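PDB 5WXU: 11S globulin from Wrightia tinctoria, which probably serves as a seed storage protein, built as a hexamer of bicupin subunits, and binds the plant hormone auxin (indole-3-acetic acid). Local coordinates for residues 307-312 / 455-460; 344-349 / 418-423; 424-429 / 446-451. All blocks are in the same frame, centred on the assembly; numbering follows the deposited sequence. Where two conformers were deposited one is given.

Contact 1 of 3, residues 307-312 / 455-460. Unlike the reference sequence in segment 455-460: Asp-459 (reference Gly).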
loop_
_atom_site.group_PDB
_atom_site.type_symbol
_atom_site.label_atom_id
_atom_site.label_comp_id
_atom_site.label_asym_id
_atom_site.label_seq_id
_atom_site.Cartn_x
_atom_site.Cartn_y
_atom_site.Cartn_z
ATOM N N ILE B 307 -6.685 16.600 23.042
ATOM C CA ILE B 307 -5.900 16.960 24.214
ATOM C C ILE B 307 -6.736 17.964 25.010
ATOM O O ILE B 307 -7.234 18.912 24.458
ATOM C CB ILE B 307 -4.547 17.652 23.905
ATOM C CG1 ILE B 307 -3.771 17.004 22.722
ATOM C CG2 ILE B 307 -3.724 17.723 25.189
ATOM C CD1 ILE B 307 -3.289 15.619 22.943
ATOM N N TYR B 308 -6.811 17.797 26.322
ATOM C CA TYR B 308 -7.559 18.718 27.186
ATOM C C TYR B 308 -6.851 18.794 28.499
ATOM O O TYR B 308 -6.512 17.786 29.100
ATOM C CB TYR B 308 -8.957 18.240 27.423
ATOM C CG TYR B 308 -9.675 18.957 28.545
ATOM C CD1 TYR B 308 -9.838 20.361 28.510
ATOM C CD2 TYR B 308 -10.141 18.271 29.662
ATOM C CE1 TYR B 308 -10.499 21.010 29.516
ATOM C CE2 TYR B 308 -10.835 18.924 30.665
ATOM C CZ TYR B 308 -10.971 20.307 30.605
ATOM O OH TYR B 308 -11.688 20.937 31.605
ATOM N N THR B 309 -6.521 20.027 28.871
ATOM C CA THR B 309 -6.022 20.340 30.185
ATOM C C THR B 309 -7.020 21.271 30.833
ATOM O O THR B 309 -7.322 22.351 30.313
ATOM C CB THR B 309 -4.661 20.962 30.082
ATOM O OG1 THR B 309 -3.729 20.007 29.508
ATOM C CG2 THR B 309 -4.125 21.373 31.548
ATOM N N SER B 310 -7.545 20.836 31.973
ATOM C CA SER B 310 -8.484 21.614 32.712
ATOM C C SER B 310 -7.859 22.971 33.079
ATOM O O SER B 310 -6.676 23.058 33.477
ATOM C CB SER B 310 -8.848 20.798 33.951
ATOM O OG SER B 310 -9.676 21.539 34.755
ATOM N N ARG B 311 -8.660 24.025 32.892
ATOM C CA ARG B 311 -8.155 25.423 33.059
ATOM C C ARG B 311 -7.158 25.929 32.016
ATOM O O ARG B 311 -6.699 27.081 32.096
ATOM C CB ARG B 311 -7.557 25.649 34.474
ATOM C CG ARG B 311 -8.462 25.123 35.595
ATOM C CD ARG B 311 -7.977 25.491 36.982
ATOM N NE ARG B 311 -8.987 25.106 37.986
ATOM C CZ ARG B 311 -8.881 25.300 39.309
ATOM N NH1 ARG B 311 -7.801 25.866 39.841
ATOM N NH2 ARG B 311 -9.873 24.932 40.112
ATOM N N GLY B 312 -6.767 25.070 31.060
ATOM C CA GLY B 312 -5.783 25.424 30.076
ATOM C C GLY B 312 -6.427 25.535 28.692
ATOM O O GLY B 312 -6.273 26.530 28.018
ATOM N N ILE B 455 0.621 17.503 29.145
ATOM C CA ILE B 455 0.955 17.281 27.719
ATOM C C ILE B 455 0.319 18.388 26.928
ATOM O O ILE B 455 -0.921 18.551 26.973
ATOM C CB ILE B 455 0.423 15.924 27.209
ATOM C CG1 ILE B 455 1.186 14.794 27.900
ATOM C CG2 ILE B 455 0.566 15.813 25.720
ATOM C CD1 ILE B 455 0.722 13.335 27.587
ATOM N N THR B 456 1.168 19.098 26.175
ATOM C CA THR B 456 0.790 20.100 25.167
ATOM C C THR B 456 0.069 21.367 25.617
ATOM O O THR B 456 0.528 22.495 25.254
ATOM C CB THR B 456 -0.016 19.418 24.033
ATOM O OG1 THR B 456 0.821 18.418 23.432
ATOM C CG2 THR B 456 -0.518 20.393 22.987
ATOM N N VAL B 457 -1.053 21.223 26.325
ATOM C CA VAL B 457 -1.826 22.386 26.813
ATOM C C VAL B 457 -1.426 22.700 28.229
ATOM O O VAL B 457 -1.564 21.851 29.068
ATOM C CB VAL B 457 -3.363 22.203 26.686
ATOM C CG1 VAL B 457 -4.073 23.485 27.137
ATOM C CG2 VAL B 457 -3.706 21.972 25.225
ATOM N N LEU B 458 -0.866 23.900 28.456
ATOM C CA LEU B 458 -0.387 24.299 29.758
ATOM C C LEU B 458 -1.435 25.084 30.516
ATOM O O LEU B 458 -1.966 26.050 30.023
ATOM C CB LEU B 458 0.906 25.100 29.687
ATOM C CG LEU B 458 2.051 24.400 28.974
ATOM C CD1 LEU B 458 3.272 25.225 28.764
ATOM C CD2 LEU B 458 2.403 23.070 29.705
ATOM N N ASP B 459 -1.591 24.680 31.770
ATOM C CA ASP B 459 -2.448 25.334 32.777
ATOM C C ASP B 459 -1.786 26.701 33.094
ATOM O O ASP B 459 -0.573 26.762 33.332
ATOM C CB ASP B 459 -2.424 24.400 33.984
ATOM C CG ASP B 459 -3.600 24.555 34.900
ATOM O OD1 ASP B 459 -4.016 25.709 35.212
ATOM O OD2 ASP B 459 -4.059 23.487 35.389
ATOM N N PRO B 460 -2.540 27.800 33.069
ATOM C CA PRO B 460 -1.876 29.045 33.521
ATOM C C PRO B 460 -1.553 28.947 35.043
ATOM O O PRO B 460 -0.575 29.513 35.441
ATOM C CB PRO B 460 -2.891 30.130 33.215
ATOM C CG PRO B 460 -4.206 29.424 33.043
ATOM C CD PRO B 460 -3.972 27.976 32.800
#

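Contact 2 of 3, residues 344-349 / 418-423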
loop_
_atom_site.group_PDB
_atom_site.type_symbol
_atom_site.label_atom_id
_atom_site.label_comp_id
_atom_site.label_asym_id
_atom_site.label_seq_id
_atom_site.Cartn_x
_atom_site.Cartn_y
_atom_site.Cartn_z
ATOM N N ILE B 344 0.265 26.910 24.749
ATOM C CA ILE B 344 0.645 25.662 24.128
ATOM C C ILE B 344 2.138 25.514 24.393
ATOM O O ILE B 344 2.914 26.508 24.341
ATOM C CB ILE B 344 0.363 25.651 22.613
ATOM C CG1 ILE B 344 -1.131 25.798 22.286
ATOM C CG2 ILE B 344 0.798 24.338 22.000
ATOM C CD1 ILE B 344 -2.038 24.681 22.725
ATOM N N VAL B 345 2.600 24.289 24.633
ATOM C CA VAL B 345 4.022 24.071 24.868
ATOM C C VAL B 345 4.850 24.612 23.713
ATOM O O VAL B 345 4.430 24.540 22.572
ATOM C CB VAL B 345 4.358 22.597 25.144
ATOM C CG1 VAL B 345 3.685 22.155 26.441
ATOM C CG2 VAL B 345 3.989 21.710 23.996
ATOM N N PRO B 346 6.034 25.187 23.993
ATOM C CA PRO B 346 6.975 25.509 22.950
ATOM C C PRO B 346 7.332 24.240 22.145
ATOM O O PRO B 346 7.473 23.130 22.729
ATOM C CB PRO B 346 8.219 25.957 23.685
ATOM C CG PRO B 346 7.965 25.779 25.103
ATOM C CD PRO B 346 6.583 25.421 25.346
ATOM N N GLU B 347 7.454 24.411 20.840
ATOM C CA GLU B 347 7.585 23.247 19.959
ATOM C C GLU B 347 8.009 23.656 18.587
ATOM O O GLU B 347 8.199 24.811 18.326
ATOM C CB GLU B 347 6.210 22.468 19.855
ATOM C CG GLU B 347 5.046 23.171 19.131
ATOM C CD GLU B 347 3.642 22.647 19.477
ATOM O OE1 GLU B 347 3.456 21.752 20.348
ATOM O OE2 GLU B 347 2.697 23.160 18.833
ATOM N N TRP B 348 8.143 22.664 17.721
ATOM C CA TRP B 348 8.340 22.906 16.296
ATOM C C TRP B 348 7.571 21.833 15.544
ATOM O O TRP B 348 7.325 20.720 16.089
ATOM C CB TRP B 348 9.783 22.846 15.853
ATOM C CG TRP B 348 10.543 21.512 15.947
ATOM C CD1 TRP B 348 10.689 20.541 14.969
ATOM C CD2 TRP B 348 11.307 21.059 17.047
ATOM N NE1 TRP B 348 11.458 19.521 15.441
ATOM C CE2 TRP B 348 11.862 19.815 16.704
ATOM C CE3 TRP B 348 11.557 21.586 18.325
ATOM C CZ2 TRP B 348 12.683 19.094 17.574
ATOM C CZ3 TRP B 348 12.418 20.906 19.180
ATOM C CH2 TRP B 348 12.945 19.643 18.809
ATOM N N ASN B 349 7.265 22.170 14.331
ATOM C CA ASN B 349 6.631 21.235 13.387
ATOM C C ASN B 349 7.743 20.464 12.700
ATOM O O ASN B 349 8.645 21.041 12.046
ATOM C CB ASN B 349 5.849 22.018 12.363
ATOM C CG ASN B 349 4.675 22.778 12.951
ATOM O OD1 ASN B 349 3.887 22.234 13.707
ATOM N ND2 ASN B 349 4.548 24.031 12.580
ATOM N N ALA B 418 7.525 18.659 21.123
ATOM C CA ALA B 418 7.430 19.506 22.293
ATOM C C ALA B 418 8.792 19.640 22.986
ATOM O O ALA B 418 9.589 18.665 23.120
ATOM C CB ALA B 418 6.409 18.944 23.261
ATOM N N LEU B 419 9.003 20.823 23.531
ATOM C CA LEU B 419 10.129 21.114 24.397
ATOM C C LEU B 419 9.771 21.168 25.889
ATOM O O LEU B 419 10.662 21.327 26.734
ATOM C CB LEU B 419 10.714 22.464 23.966
ATOM C CG LEU B 419 11.573 22.441 22.697
ATOM C CD1 LEU B 419 11.741 23.833 22.176
ATOM C CD2 LEU B 419 12.916 21.835 23.095
ATOM N N VAL B 420 8.498 21.024 26.228
ATOM C CA VAL B 420 7.979 21.048 27.561
ATOM C C VAL B 420 6.903 19.992 27.668
ATOM O O VAL B 420 6.142 19.805 26.746
ATOM C CB VAL B 420 7.374 22.436 27.863
ATOM C CG1 VAL B 420 6.578 22.407 29.159
ATOM C CG2 VAL B 420 8.481 23.502 27.917
ATOM N N GLY B 421 6.757 19.406 28.858
ATOM C CA GLY B 421 5.634 18.505 29.142
ATOM C C GLY B 421 6.035 17.040 29.033
ATOM O O GLY B 421 7.180 16.697 28.752
ATOM N N ARG B 422 5.081 16.163 29.216
ATOM C CA ARG B 422 5.380 14.710 29.300
ATOM C C ARG B 422 5.852 14.125 28.026
ATOM O O ARG B 422 6.630 13.177 28.081
ATOM C CB ARG B 422 4.247 13.847 29.867
ATOM C CG ARG B 422 3.785 14.374 31.174
ATOM C CD ARG B 422 3.037 13.328 31.959
ATOM N NE ARG B 422 1.924 12.648 31.331
ATOM C CZ ARG B 422 0.678 13.134 31.143
ATOM N NH1 ARG B 422 0.335 14.453 31.411
ATOM N NH2 ARG B 422 -0.242 12.300 30.596
ATOM N N THR B 423 5.502 14.742 26.883
ATOM C CA THR B 423 5.992 14.239 25.581
ATOM C C THR B 423 7.283 15.012 25.119
ATOM O O THR B 423 7.697 14.943 23.969
ATOM C CB THR B 423 4.919 14.389 24.524
ATOM O OG1 THR B 423 4.449 15.784 24.479
ATOM C CG2 THR B 423 3.760 13.466 24.842
#

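Contact 3 of 3, residues 424-429 / 446-451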
loop_
_atom_site.group_PDB
_atom_site.type_symbol
_atom_site.label_atom_id
_atom_site.label_comp_id
_atom_site.label_asym_id
_atom_site.label_seq_id
_atom_site.Cartn_x
_atom_site.Cartn_y
_atom_site.Cartn_z
ATOM N N SER B 424 7.922 15.734 26.026
ATOM C CA SER B 424 9.049 16.567 25.623
ATOM C C SER B 424 10.293 15.772 25.169
ATOM O O SER B 424 10.618 14.684 25.639
ATOM C CB SER B 424 9.445 17.548 26.745
ATOM O OG SER B 424 10.298 16.919 27.702
ATOM N N VAL B 425 10.981 16.366 24.221
ATOM C CA VAL B 425 12.319 15.913 23.825
ATOM C C VAL B 425 13.310 16.056 25.008
ATOM O O VAL B 425 14.207 15.271 25.136
ATOM C CB VAL B 425 12.717 16.663 22.550
ATOM C CG1 VAL B 425 12.864 18.122 22.797
ATOM C CG2 VAL B 425 14.029 16.128 22.044
ATOM N N ILE B 426 13.095 17.021 25.887
ATOM C CA ILE B 426 13.967 17.154 27.103
ATOM C C ILE B 426 13.895 15.866 27.955
ATOM O O ILE B 426 14.954 15.245 28.324
ATOM C CB ILE B 426 13.556 18.412 27.885
ATOM C CG1 ILE B 426 13.621 19.674 27.015
ATOM C CG2 ILE B 426 14.264 18.467 29.204
ATOM C CD1 ILE B 426 14.916 19.926 26.316
ATOM N N ARG B 427 12.703 15.338 28.166
ATOM C CA ARG B 427 12.492 14.109 28.930
ATOM C C ARG B 427 13.183 12.906 28.301
ATOM O O ARG B 427 13.677 12.046 28.993
ATOM C CB ARG B 427 11.016 13.751 29.091
ATOM C CG ARG B 427 10.176 14.683 29.965
ATOM C CD ARG B 427 8.885 13.995 30.346
ATOM N NE ARG B 427 8.219 14.770 31.398
ATOM C CZ ARG B 427 7.569 14.266 32.434
ATOM N NH1 ARG B 427 7.460 12.964 32.639
ATOM N NH2 ARG B 427 7.044 15.108 33.332
ATOM N N ALA B 428 13.154 12.850 26.962
ATOM C CA ALA B 428 13.645 11.719 26.221
ATOM C C ALA B 428 15.128 11.588 26.194
ATOM O O ALA B 428 15.630 10.512 25.869
ATOM C CB ALA B 428 13.055 11.743 24.813
ATOM N N VAL B 429 15.846 12.704 26.422
ATOM C CA VAL B 429 17.287 12.715 26.435
ATOM C C VAL B 429 17.817 12.414 27.880
ATOM O O VAL B 429 17.218 12.858 28.856
ATOM C CB VAL B 429 17.765 14.086 25.868
ATOM C CG1 VAL B 429 19.274 14.354 26.064
ATOM C CG2 VAL B 429 17.376 14.202 24.367
ATOM N N ARG B 446 16.727 18.032 36.527
ATOM C CA ARG B 446 15.452 17.366 36.861
ATOM C C ARG B 446 14.278 18.296 36.781
ATOM O O ARG B 446 13.241 17.925 36.254
ATOM C CB ARG B 446 15.474 16.747 38.250
ATOM C CG ARG B 446 16.189 15.484 38.284
ATOM C CD ARG B 446 16.143 14.884 39.689
ATOM N NE ARG B 446 17.259 13.963 39.675
ATOM C CZ ARG B 446 17.207 12.735 39.160
ATOM N NH1 ARG B 446 16.055 12.227 38.702
ATOM N NH2 ARG B 446 18.312 11.991 39.146
ATOM N N SER B 447 14.405 19.499 37.368
ATOM C CA SER B 447 13.351 20.459 37.307
ATOM C C SER B 447 12.981 20.715 35.881
ATOM O O SER B 447 11.795 20.793 35.535
ATOM C CB SER B 447 13.754 21.782 37.974
ATOM O OG SER B 447 13.911 21.594 39.402
ATOM N N LEU B 448 13.987 20.872 35.023
ATOM C CA LEU B 448 13.693 21.068 33.590
ATOM C C LEU B 448 12.833 19.949 32.970
ATOM O O LEU B 448 11.819 20.198 32.262
ATOM C CB LEU B 448 14.979 21.266 32.815
ATOM C CG LEU B 448 14.849 21.846 31.421
ATOM C CD1 LEU B 448 14.352 23.310 31.384
ATOM C CD2 LEU B 448 16.174 21.731 30.705
ATOM N N LYS B 449 13.211 18.709 33.261
ATOM C CA LYS B 449 12.441 17.561 32.812
ATOM C C LYS B 449 11.000 17.484 33.320
ATOM O O LYS B 449 10.048 17.238 32.512
ATOM C CB LYS B 449 13.148 16.237 33.184
ATOM C CG LYS B 449 14.135 15.790 32.160
ATOM C CD LYS B 449 14.613 14.364 32.396
ATOM C CE LYS B 449 15.621 13.904 31.375
ATOM N NZ LYS B 449 15.637 12.407 31.127
ATOM N N TYR B 450 10.816 17.706 34.646
ATOM C CA TYR B 450 9.583 17.341 35.333
ATOM C C TYR B 450 8.656 18.401 35.884
ATOM O O TYR B 450 7.567 18.053 36.300
ATOM C CB TYR B 450 9.917 16.321 36.431
ATOM C CG TYR B 450 10.707 15.147 35.924
ATOM C CD1 TYR B 450 10.188 14.331 34.921
ATOM C CD2 TYR B 450 11.975 14.830 36.405
ATOM C CE1 TYR B 450 10.884 13.242 34.449
ATOM C CE2 TYR B 450 12.707 13.750 35.920
ATOM C CZ TYR B 450 12.159 12.948 34.925
ATOM O OH TYR B 450 12.800 11.869 34.424
ATOM N N ASN B 451 9.008 19.688 35.848
ATOM C CA ASN B 451 8.194 20.729 36.516
ATOM C C ASN B 451 6.805 20.881 35.883
ATOM O O ASN B 451 5.833 21.078 36.598
ATOM C CB ASN B 451 8.903 22.118 36.595
ATOM C CG ASN B 451 9.861 22.257 37.820
ATOM O OD1 ASN B 451 10.092 21.308 38.518
ATOM N ND2 ASN B 451 10.366 23.469 38.077
HETATM O O HOH W 1 10.244 18.617 29.770
HETATM O O HOH W 2 12.309 11.363 31.927
#

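Contact 1 of 3, residues 307-312 / 455-460
Thr-309 meets Val-457 through its hydroxyl. OG1 donates to Val-457 O at 2.9 Å, and it reaches that oxygen tilted 31° from the carbonyl plane. The first torsion of Thr-309 (chi1 -63°) sets OG1 beside its own backbone N and turns CG2 the other way, to lie 4.2 Å from Asp-459 N. The side chains of Thr-309 and Val-457 lie alongside, pointing opposite ways. Val-457 holds CG1 anti to its backbone N (chi1 -177°), and this branch rests 3.5 Å from Gly-312 C. Its other branch, CG2, touches Ile-307 CG2 at 4.2 Å. The same methyl of Ile-307 also sits 3.4 Å from Ile-455 O.

These residues belong to the C-terminal cupin domain. Strand 307-309 is an edge strand of one sheet within the chain, while strand 457-458 pairs with strand 343-349 in the other. Thr-309 and Val-457 therefore join the margins of two sheets. The Ile-455 side chain, about 5 Å from a bound auxin, borders the hormone site. A strand of a second subunit continues the first sheet by pairing in parallel with Tyr-308 and Thr-309.

Further along, Asp-459, which differs from the reference glycine, brings its carboxylate near the turn at Ser-310 and Arg-311. Its OD1 lies 3.6 Å from Arg-311 CB and accepts a hydrogen bond from Glu-461 N. The Arg-311 guanidinium leads away. Pro-460 sets its ring atom CD against Arg-311 O.

Contact 2 of 3, residues 344-349 / 418-423
Leu-419 and Pro-346 share the one hydrogen bond between residues 344-349 and 418-423. Leu-419 N donates to Pro-346 O at 2.9 Å, with a nearly straight N-H...O angle of 166°. Next to it, Glu-347 and Ala-418 form an antiparallel non-hydrogen-bonded pair, their CA atoms 4.4 Å apart. Both side chains of this pair lie on the same face of the sheet.

The rest is mostly apolar. Val-345 spreads its two methyls over different partners: CG2 meets Ala-418 CB at 3.7 Å, and CG1 meets Val-420 CB at 4.0 Å. Its first torsion (chi1 -64°) places CG2 between the backbone N and the carbonyl carbon, which turns that methyl to Ala-418. Val-420 CG2 lies against the CG-CD side of the Pro-346 ring, 3.7 Å from CG.

This is the point where strand 343-349 of the C-terminal cupin beta-barrel takes up the end of strand 416-418. The chain then leaves the sheet as a loop leading to helix 425-428.

The aromatic contact is made at a ring edge. Leu-419 CG comes to the rim of the Trp-348 indole, 3.9 Å from CZ3 and near the ring plane, and the Leu-419 side chain stands roughly perpendicular to that of Trp-348. Trp-348 faces a third subunit as well: NE1 donates to Gly-165 O of that subunit, and the indole stacks with its Tyr-97. Leu-419 packs on Phe-226 of the same neighbour, and Pro-346 on its Leu-234.

Contact 3 of 3, residues 424-429 / 446-451
The short, weakly bonded helix 425-428 runs beside the C-terminal end of helix 442-450, with the CA atoms of Arg-427 and Lys-449 5.2 Å apart. Both belong to the helical extension of the C-terminal cupin domain. Ser-424 is the N-cap of the first helix, and its OG accepts from Arg-427 N at 2.9 Å.

Lys-449 reaches across as an extended chain beyond CG, and its NZ grips two carbonyls near the end of helix 425-428. It donates to Val-429 O at 2.8 Å and to Arg-427 O at 2.9 Å. The second bond comes from above the carbonyl plane, 40° out of it. Asp-146 of a third subunit forms a salt bridge with the same NZ, so this ammonium links the helix end to the neighbour. Along the way, Lys-449 CG packs on Ile-426 CG2, which also meets Leu-448 CD2 at 4.1 Å.

Arg-427 binds indole-3-acetate in a structure of this protein, though no auxin contacts it in this chain. It has two conformers. In the one described, its extended chain brings one face of the guanidinium against the edge of the Tyr-450 ring. The two planes are 89° apart. Tyr-450 CD1 lies over the centre of the guanidinium, 3.5 Å above its plane. In this conformer NE makes a weak bond to Lys-449 O, and NH2 forms a salt bridge with Glu-453. One water joins Ser-424 OG to Lys-449 O. A second water lies 2.6 Å from Tyr-450 OH and donates a weak bond of 3.3 Å to Arg-427 O.

From the N terminus, residues 307-312 come first, and contact 1 closes on them only at 455-460, near the end of the modelled chain. Its loop of 142 residues encloses the other two contacts. Contact 2 closes 344-349 on 418-423 after an intervening region rich in strands. Contact 3 follows in series, closing 424-429 on 446-451 over 16 intervening residues, most of them helical. Contacts 1 and 2 meet on one sheet, where Thr-456 O probably bonds Val-345 N. Contacts 2 and 3 meet where Ala-418 O probably bonds Val-425 N. Contact 1 joins two sheet margins, contact 2 ties strand 343-349 to the loop before helix 425-428, and contact 3 joins that helix to helix 442-450.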